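Local structure of chitinase A (Pteris ryukyuensis, 4RL3) at residues Ile8-Asn13 with Ile31-Ile36; Gly47-Tyr52 with Ser105-Leu110; Leu58-Val63 with Asn112-Asp117. The protein probably hydrolyses the glycosidic bonds of chitin with the catalytic domain described here, which belongs to glycoside hydrolase family 18. All coordinates share one frame; numbering follows the deposited sequence.

Interaction 1 (Ile8-Asn13 with Ile31-Ile36). With EDO (1,2-ethanediol), chain C.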
loop_
_atom_site.group_PDB
_atom_site.type_symbol
_atom_site.label_atom_id
_atom_site.label_comp_id
_atom_site.label_asym_id
_atom_site.label_seq_id
_atom_site.Cartn_x
_atom_site.Cartn_y
_atom_site.Cartn_z
ATOM N N ILE A 8 -4.639 6.495 1.771
ATOM C CA ILE A 8 -5.186 7.824 2.014
ATOM C C ILE A 8 -4.133 8.927 1.942
ATOM O O ILE A 8 -3.018 8.766 2.434
ATOM C CB ILE A 8 -5.892 7.862 3.391
ATOM C CG1 ILE A 8 -6.541 9.232 3.666
ATOM C CG2 ILE A 8 -4.940 7.493 4.526
ATOM C CD1 ILE A 8 -7.542 9.197 4.787
ATOM N N GLY A 9 -4.512 10.048 1.327
ATOM C CA GLY A 9 -3.793 11.312 1.488
ATOM C C GLY A 9 -3.110 11.941 0.293
ATOM O O GLY A 9 -2.638 13.062 0.405
ATOM N N ALA A 10 -3.067 11.250 -0.847
ATOM C CA ALA A 10 -2.234 11.691 -1.966
ATOM C C ALA A 10 -2.856 12.788 -2.813
ATOM O O ALA A 10 -2.132 13.489 -3.516
ATOM C CB ALA A 10 -1.863 10.515 -2.849
ATOM N N LEU A 11 -4.177 12.932 -2.778
ATOM C CA LEU A 11 -4.834 13.911 -3.660
ATOM C C LEU A 11 -4.930 15.314 -3.075
ATOM O O LEU A 11 -5.254 16.258 -3.809
ATOM C CB LEU A 11 -6.236 13.447 -4.065
ATOM C CG LEU A 11 -6.326 12.095 -4.772
ATOM C CD1 LEU A 11 -7.718 11.931 -5.362
ATOM C CD2 LEU A 11 -5.282 11.932 -5.866
ATOM N N TYR A 12 -4.626 15.471 -1.791
ATOM C CA TYR A 12 -4.816 16.751 -1.095
ATOM C C TYR A 12 -6.244 17.263 -1.290
ATOM O O TYR A 12 -6.455 18.427 -1.654
ATOM C CB TYR A 12 -3.789 17.798 -1.552
ATOM C CG TYR A 12 -2.336 17.460 -1.241
ATOM C CD1 TYR A 12 -1.675 16.439 -1.924
ATOM C CD2 TYR A 12 -1.614 18.183 -0.281
ATOM C CE1 TYR A 12 -0.347 16.132 -1.646
ATOM C CE2 TYR A 12 -0.283 17.887 -0.011
ATOM C CZ TYR A 12 0.337 16.858 -0.691
ATOM O OH TYR A 12 1.663 16.572 -0.412
ATOM N N ASN A 13 -7.223 16.398 -1.033
ATOM C CA ASN A 13 -8.623 16.766 -1.262
ATOM C C ASN A 13 -9.428 16.920 0.010
ATOM O O ASN A 13 -10.649 17.068 -0.049
ATOM C CB ASN A 13 -9.323 15.838 -2.278
ATOM C CG ASN A 13 -9.680 14.460 -1.722
ATOM O OD1 ASN A 13 -9.459 14.138 -0.541
ATOM N ND2 ASN A 13 -10.232 13.628 -2.599
ATOM N N ILE A 31 -2.976 3.541 5.091
ATOM C CA ILE A 31 -1.684 3.688 4.428
ATOM C C ILE A 31 -1.580 5.084 3.824
ATOM O O ILE A 31 -2.201 5.381 2.802
ATOM C CB ILE A 31 -1.462 2.624 3.342
ATOM C CG1 ILE A 31 -1.743 1.222 3.879
ATOM C CG2 ILE A 31 -0.022 2.710 2.829
ATOM C CD1 ILE A 31 -1.680 0.158 2.816
ATOM N N LEU A 32 -0.803 5.936 4.478
ATOM C CA LEU A 32 -0.534 7.280 3.988
ATOM C C LEU A 32 0.179 7.213 2.653
ATOM O O LEU A 32 1.185 6.507 2.521
ATOM C CB LEU A 32 0.320 8.056 5.006
ATOM C CG LEU A 32 -0.425 8.452 6.274
ATOM C CD1 LEU A 32 0.527 8.880 7.391
ATOM C CD2 LEU A 32 -1.442 9.539 5.966
ATOM N N ALA A 33 -0.329 7.965 1.679
ATOM C CA ALA A 33 0.228 7.967 0.331
ATOM C C ALA A 33 0.554 9.419 -0.036
ATOM O O ALA A 33 -0.363 10.219 -0.082
ATOM C CB ALA A 33 -0.784 7.368 -0.641
ATOM N N PHE A 34 1.810 9.808 -0.285
ATOM C CA PHE A 34 3.015 8.977 -0.364
ATOM C C PHE A 34 4.195 9.707 0.279
ATOM O O PHE A 34 4.233 10.947 0.306
ATOM C CB PHE A 34 3.384 8.749 -1.833
ATOM C CG PHE A 34 2.402 7.906 -2.591
ATOM C CD1 PHE A 34 2.435 6.528 -2.470
ATOM C CD2 PHE A 34 1.448 8.486 -3.427
ATOM C CE1 PHE A 34 1.541 5.742 -3.156
ATOM C CE2 PHE A 34 0.553 7.703 -4.132
ATOM C CZ PHE A 34 0.598 6.328 -3.992
ATOM N N ALA A 35 5.180 8.941 0.749
ATOM C CA ALA A 35 6.511 9.484 1.011
ATOM C C ALA A 35 7.324 9.231 -0.250
ATOM O O ALA A 35 7.257 8.149 -0.825
ATOM C CB ALA A 35 7.160 8.832 2.228
ATOM N N ILE A 36 8.058 10.238 -0.703
ATOM C CA ILE A 36 8.842 10.112 -1.923
ATOM C C ILE A 36 10.208 10.736 -1.676
ATOM O O ILE A 36 10.306 11.828 -1.103
ATOM C CB ILE A 36 8.164 10.832 -3.112
ATOM C CG1 ILE A 36 6.660 10.520 -3.154
ATOM C CG2 ILE A 36 8.834 10.433 -4.425
ATOM C CD1 ILE A 36 5.884 11.320 -4.169
HETATM C C1 EDO C . -4.123 7.872 -2.846
HETATM O O1 EDO C . -4.282 8.595 -1.611
HETATM C C2 EDO C . -4.653 8.665 -4.044
HETATM O O2 EDO C . -6.073 8.769 -4.009
#
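Ile8 and Leu32 face each other as a parallel bridge pair between the first two strands of a (beta/alpha)8 barrel, the TIM-barrel fold of family 18 glycoside hydrolases. Two backbone bonds bracket Leu32: Ile8 N gives its hydrogen to Ile31 O over 2.9 Å, and Ala33 N gives its own to Ile8 O over 2.9 Å. The paired side chains share one face of the sheet yet barely meet. With CG1 of Ile8 opposite the backbone N (chi1 -177°), the longer branch runs away from Leu32 and the residue packs on helix 250-254, while the CG2 branch stands 4.3 Å from Leu32 CD2. Strand pairing then stops at Gly9, which has a phi of 116°, at which any beta carbon would collide with Ile8 O. Beyond this turn Ala10 directs its methyl at the other strand, with Ala10 CB 4.0 Å from Ala33 CB. The same methyl approaches the Phe34 ring obliquely, 3.9 Å from Phe34 CE2. A cis peptide joins Ala33 to Phe34, and Ala33 CB lies over the centre of one face of the Phe34 ring. Non-proline cis peptides of this kind are found in the substrate clefts of family 18 relatives; here Phe34 packs on Asp122, part of the family's DxxDxDxE signature. Ala33 O is close to Ala10 N but badly placed to accept its hydrogen. The hydrogen goes instead to a 1,2-ethanediol, probably from the crystallisation liquor, Ala10 N lying 3.0 Å from its O1 with an angle of 161° at the hydrogen.

Interaction 2 (Gly47-Tyr52 with Ser105-Leu110)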
loop_
_atom_site.group_PDB
_atom_site.type_symbol
_atom_site.label_atom_id
_atom_site.label_comp_id
_atom_site.label_asym_id
_atom_site.label_seq_id
_atom_site.Cartn_x
_atom_site.Cartn_y
_atom_site.Cartn_z
ATOM N N GLY A 47 17.206 8.679 -1.574
ATOM C CA GLY A 47 16.619 7.988 -0.448
ATOM C C GLY A 47 16.261 8.840 0.757
ATOM O O GLY A 47 15.891 8.296 1.792
ATOM N N VAL A 48 16.390 10.162 0.665
ATOM C CA VAL A 48 15.950 11.024 1.771
ATOM C C VAL A 48 14.473 11.335 1.527
ATOM O O VAL A 48 14.118 12.109 0.631
ATOM C CB VAL A 48 16.775 12.324 1.905
ATOM C CG1 VAL A 48 16.271 13.123 3.087
ATOM C CG2 VAL A 48 18.258 12.013 2.107
ATOM N N PHE A 49 13.606 10.684 2.291
ATOM C CA PHE A 49 12.162 10.750 2.034
ATOM C C PHE A 49 11.494 12.028 2.515
ATOM O O PHE A 49 11.700 12.459 3.649
ATOM C CB PHE A 49 11.463 9.515 2.596
ATOM C CG PHE A 49 11.648 8.316 1.722
ATOM C CD1 PHE A 49 10.745 8.057 0.695
ATOM C CD2 PHE A 49 12.766 7.501 1.849
ATOM C CE1 PHE A 49 10.923 6.974 -0.154
ATOM C CE2 PHE A 49 12.947 6.417 1.006
ATOM C CZ PHE A 49 12.037 6.161 -0.000
ATOM N N ASN A 50 10.702 12.609 1.611
ATOM C CA ASN A 50 9.873 13.773 1.868
ATOM C C ASN A 50 8.400 13.391 1.861
ATOM O O ASN A 50 8.015 12.338 1.340
ATOM C CB ASN A 50 10.118 14.830 0.793
ATOM C CG ASN A 50 11.442 15.535 0.973
ATOM O OD1 ASN A 50 11.746 16.014 2.063
ATOM N ND2 ASN A 50 12.231 15.612 -0.084
ATOM N N ILE A 51 7.586 14.266 2.437
ATOM C CA ILE A 51 6.160 14.020 2.628
ATOM C C ILE A 51 5.338 14.566 1.474
ATOM O O ILE A 51 5.342 15.776 1.224
ATOM C CB ILE A 51 5.688 14.661 3.948
ATOM C CG1 ILE A 51 6.407 13.997 5.131
ATOM C CG2 ILE A 51 4.172 14.552 4.095
ATOM C CD1 ILE A 51 6.201 14.691 6.456
ATOM N N TYR A 52 4.606 13.674 0.808
ATOM C CA TYR A 52 3.688 14.051 -0.266
ATOM C C TYR A 52 2.307 13.439 -0.046
ATOM O O TYR A 52 1.664 12.958 -0.976
ATOM C CB TYR A 52 4.265 13.719 -1.637
ATOM C CG TYR A 52 5.547 14.483 -1.902
ATOM C CD1 TYR A 52 5.523 15.834 -2.260
ATOM C CD2 TYR A 52 6.784 13.867 -1.759
ATOM C CE1 TYR A 52 6.695 16.528 -2.481
ATOM C CE2 TYR A 52 7.959 14.556 -1.976
ATOM C CZ TYR A 52 7.909 15.887 -2.342
ATOM O OH TYR A 52 9.086 16.569 -2.563
ATOM N N SER A 105 17.216 5.797 7.663
ATOM C CA SER A 105 17.261 6.899 8.622
ATOM C C SER A 105 16.094 7.871 8.443
ATOM O O SER A 105 15.416 8.191 9.403
ATOM C CB SER A 105 18.593 7.643 8.556
ATOM O OG SER A 105 18.829 8.214 7.281
ATOM N N SER A 106 15.865 8.339 7.222
ATOM C CA SER A 106 14.769 9.281 6.982
ATOM C C SER A 106 13.393 8.684 7.258
ATOM O O SER A 106 12.531 9.367 7.813
ATOM C CB SER A 106 14.824 9.916 5.600
ATOM O OG SER A 106 14.556 8.992 4.561
ATOM N N LEU A 107 13.177 7.412 6.909
ATOM C CA LEU A 107 11.882 6.789 7.213
ATOM C C LEU A 107 11.744 6.473 8.698
ATOM O O LEU A 107 10.653 6.565 9.245
ATOM C CB LEU A 107 11.639 5.556 6.342
ATOM C CG LEU A 107 11.362 5.911 4.879
ATOM C CD1 LEU A 107 11.403 4.667 4.010
ATOM C CD2 LEU A 107 10.027 6.624 4.717
ATOM N N THR A 108 12.847 6.160 9.381
ATOM C CA THR A 108 12.769 5.966 10.822
ATOM C C THR A 108 12.331 7.270 11.478
ATOM O O THR A 108 11.442 7.281 12.331
ATOM C CB THR A 108 14.097 5.465 11.412
ATOM O OG1 THR A 108 14.357 4.144 10.909
ATOM C CG2 THR A 108 14.030 5.401 12.942
ATOM N N SER A 109 12.931 8.375 11.064
ATOM C CA SER A 109 12.543 9.678 11.607
ATOM C C SER A 109 11.068 9.972 11.362
ATOM O O SER A 109 10.373 10.430 12.261
ATOM C CB SER A 109 13.391 10.777 11.001
ATOM O OG SER A 109 14.760 10.583 11.330
ATOM N N LEU A 110 10.603 9.687 10.146
ATOM C CA LEU A 110 9.223 9.969 9.767
ATOM C C LEU A 110 8.256 9.089 10.537
ATOM O O LEU A 110 7.220 9.556 11.008
ATOM C CB LEU A 110 9.039 9.767 8.259
ATOM C CG LEU A 110 7.669 10.110 7.672
ATOM C CD1 LEU A 110 7.413 11.607 7.766
ATOM C CD2 LEU A 110 7.595 9.635 6.228
#
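Phe49 lays its ring against Leu107 of helix 96-114, and this meeting forms the close-packed half of a contact between a barrel loop and one of the helices that surround the sheet. Leu107 comes over one face of the ring: its CD1 makes a CH-pi contact 4.1 Å from the centroid of the Phe49 ring, offset toward the rim. The CG of Leu107 sits 3.7 Å from Phe49 CD2, and the second methyl, CD2, lies 3.8 Å from Phe49 CG, which brings both branches of the leucine into use. Cut back to an alanine, Leu107 would lose both methyls, and this face of Phe49 is likely to be left without their contacts, with a gap between loop and helix.

Ser106 works at the ring's edge, in its plane. A chi1 of 69° brings its OG round to the loop, where it accepts from Phe49 N across 3.0 Å in an almost straight bond, 178° at the hydrogen. The same hydroxyl is hydrogen-bonded to Asn102 O one turn back in the helix, so it ties the loop backbone to the helix backbone. Farther along, the packing is again snug but narrower: the Ile51 and Leu110 side chains cross at an angle, Ile51 CD1 3.6 Å from Leu110 CD1.

The outer side is looser. Val48 is exposed and points away from the helix, its CG1 coming no nearer than 4.3 Å to Ser106 CB. Inward, Phe49 and Leu110 both rest on Ala35 of strand 27-36, strand 50-51 pairs antiparallel with that strand, and Leu107 continues to Leu141 of helix 131-147.

Interaction 3 (Leu58-Val63 with Asn112-Asp117)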
loop_
_atom_site.group_PDB
_atom_site.type_symbol
_atom_site.label_atom_id
_atom_site.label_comp_id
_atom_site.label_asym_id
_atom_site.label_seq_id
_atom_site.Cartn_x
_atom_site.Cartn_y
_atom_site.Cartn_z
ATOM N N LEU A 58 -3.635 15.386 7.669
ATOM C CA LEU A 58 -3.253 14.094 8.229
ATOM C C LEU A 58 -1.947 14.284 8.984
ATOM O O LEU A 58 -0.865 13.914 8.532
ATOM C CB LEU A 58 -3.147 13.033 7.123
ATOM C CG LEU A 58 -4.443 12.872 6.306
ATOM C CD1 LEU A 58 -4.273 12.007 5.064
ATOM C CD2 LEU A 58 -5.579 12.322 7.153
ATOM N N THR A 59 -2.072 14.930 10.130
ATOM C CA THR A 59 -0.951 15.352 10.963
ATOM C C THR A 59 -0.537 14.236 11.910
ATOM O O THR A 59 -1.249 13.263 12.072
ATOM C CB THR A 59 -1.386 16.518 11.863
ATOM O OG1 THR A 59 -2.499 16.082 12.652
ATOM C CG2 THR A 59 -1.789 17.739 11.038
ATOM N N PRO A 60 0.615 14.394 12.586
ATOM C CA PRO A 60 0.945 13.440 13.632
ATOM C C PRO A 60 -0.159 13.337 14.696
ATOM O O PRO A 60 -0.466 12.238 15.150
ATOM C CB PRO A 60 2.263 13.987 14.192
ATOM C CG PRO A 60 2.871 14.713 13.037
ATOM C CD PRO A 60 1.706 15.359 12.362
ATOM N N ALA A 61 -0.750 14.464 15.086
ATOM C CA ALA A 61 -1.843 14.448 16.065
ATOM C C ALA A 61 -3.058 13.657 15.566
ATOM O O ALA A 61 -3.701 12.962 16.352
ATOM C CB ALA A 61 -2.244 15.861 16.419
ATOM N N ALA A 62 -3.344 13.745 14.266
ATOM C CA ALA A 62 -4.428 12.966 13.651
ATOM C C ALA A 62 -4.158 11.467 13.679
ATOM O O ALA A 62 -5.069 10.684 13.930
ATOM C CB ALA A 62 -4.701 13.424 12.219
ATOM N N VAL A 63 -2.909 11.065 13.429
ATOM C CA VAL A 63 -2.553 9.641 13.503
ATOM C C VAL A 63 -2.690 9.146 14.937
ATOM O O VAL A 63 -3.256 8.075 15.188
ATOM C CB VAL A 63 -1.113 9.356 13.010
ATOM C CG1 VAL A 63 -0.745 7.893 13.282
ATOM C CG2 VAL A 63 -0.965 9.697 11.536
ATOM N N ASN A 112 8.743 7.680 13.466
ATOM C CA ASN A 112 8.693 8.144 14.845
ATOM C C ASN A 112 7.910 9.442 14.988
ATOM O O ASN A 112 7.172 9.594 15.960
ATOM C CB ASN A 112 10.105 8.285 15.406
ATOM C CG ASN A 112 10.742 6.941 15.675
ATOM O OD1 ASN A 112 10.044 5.949 15.900
ATOM N ND2 ASN A 112 12.076 6.896 15.661
ATOM N N GLN A 113 8.033 10.347 14.022
ATOM C CA GLN A 113 7.312 11.615 14.074
ATOM C C GLN A 113 5.804 11.437 13.970
ATOM O O GLN A 113 5.042 12.093 14.692
ATOM C CB GLN A 113 7.778 12.541 12.947
ATOM C CG GLN A 113 7.122 13.920 12.982
ATOM C CD GLN A 113 7.438 14.777 11.783
ATOM O OE1 GLN A 113 8.099 14.346 10.830
ATOM N NE2 GLN A 113 6.936 16.013 11.811
ATOM N N TYR A 114 5.387 10.573 13.047
ATOM C CA TYR A 114 3.970 10.371 12.729
ATOM C C TYR A 114 3.346 9.152 13.437
ATOM O O TYR A 114 2.175 8.851 13.207
ATOM C CB TYR A 114 3.773 10.287 11.203
ATOM C CG TYR A 114 3.717 11.664 10.573
ATOM C CD1 TYR A 114 4.870 12.384 10.335
ATOM C CD2 TYR A 114 2.493 12.250 10.231
ATOM C CE1 TYR A 114 4.820 13.655 9.800
ATOM C CE2 TYR A 114 2.432 13.517 9.682
ATOM C CZ TYR A 114 3.595 14.217 9.465
ATOM O OH TYR A 114 3.548 15.495 8.938
ATOM N N HIS A 115 4.088 8.497 14.333
ATOM C CA HIS A 115 3.549 7.380 15.133
ATOM C C HIS A 115 3.116 6.219 14.229
ATOM O O HIS A 115 2.078 5.607 14.433
ATOM C CB HIS A 115 2.365 7.834 16.000
ATOM C CG HIS A 115 2.520 9.205 16.569
ATOM N ND1 HIS A 115 3.474 9.516 17.511
ATOM C CD2 HIS A 115 1.852 10.354 16.312
ATOM C CE1 HIS A 115 3.376 10.798 17.824
ATOM N NE2 HIS A 115 2.400 11.330 17.109
ATOM N N LEU A 116 3.931 5.927 13.225
ATOM C CA LEU A 116 3.555 4.944 12.217
ATOM C C LEU A 116 3.989 3.529 12.595
ATOM O O LEU A 116 4.793 3.321 13.506
ATOM C CB LEU A 116 4.141 5.341 10.858
ATOM C CG LEU A 116 3.787 6.751 10.379
ATOM C CD1 LEU A 116 4.421 7.043 9.030
ATOM C CD2 LEU A 116 2.285 6.954 10.295
ATOM N N ASP A 117 3.485 2.565 11.835
ATOM C CA ASP A 117 3.625 1.148 12.139
ATOM C C ASP A 117 4.318 0.344 11.053
ATOM O O ASP A 117 4.590 -0.842 11.243
ATOM C CB ASP A 117 2.231 0.562 12.359
ATOM C CG ASP A 117 1.550 1.138 13.581
ATOM O OD1 ASP A 117 1.983 0.763 14.691
ATOM O OD2 ASP A 117 0.633 1.976 13.438
#
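The first turn of helix 60-69 packs on the last part of helix 96-114 and the residues that follow it, in the outer layer of the TIM barrel, through a proline laid on a tyrosine ring. Pro60 CG stands over the middle of one face of Tyr114, 3.6 Å from the ring centroid and only 11° off the normal, a well-centred CH-pi contact. Pro60 CD drops closer still, to 3.3 Å from Tyr114 CE2. Leu58 O lies at the edge of the same ring, in its plane, while Tyr114 OH is hydrogen-bonded to Asn55 ND2. Just before the proline, Thr59 is the N-cap, its OG1 accepting from Ala62 N at 3.0 Å.

His115 leaves the helical path with positive phi. Its ring comes edge-on to the proline carbonyl, His115 CD2 lying 3.2 Å from Pro60 O. Val63, with CG1 opposite its backbone N (chi1 173°), pushes that methyl tightly against Tyr114 O at 3.1 Å.

Trp53, from a loop, meets the Tyr114 ring edge-to-face. Deeper in, Val63 and Leu116 both reach Val75 of strand 73-81, and Leu58 and Leu116 pack on Leu32 of strand 27-36.

From the N terminus, interaction 1 comes first, in series with the others: it closes the helix-free excursion between strands 3-8 and 27-36 before they open. Interactions 2 and 3 cross, since 47-52 and 58-63 lead, in that order, to 105-110 in helix 96-114 and to 112-117, which runs off its end. Together they fasten the chain leaving strand 27-36, and the helix after it, to one later helix. Strand 50-51 joins interactions 1 and 2 by backbone pairing, Phe34 O with Tyr52 N and Ile36 O with Asn50 N. Interaction 3 meets interaction 1 through a loop residue that precedes helix 60-69, Leu58, which touches Ile8 and Gly9.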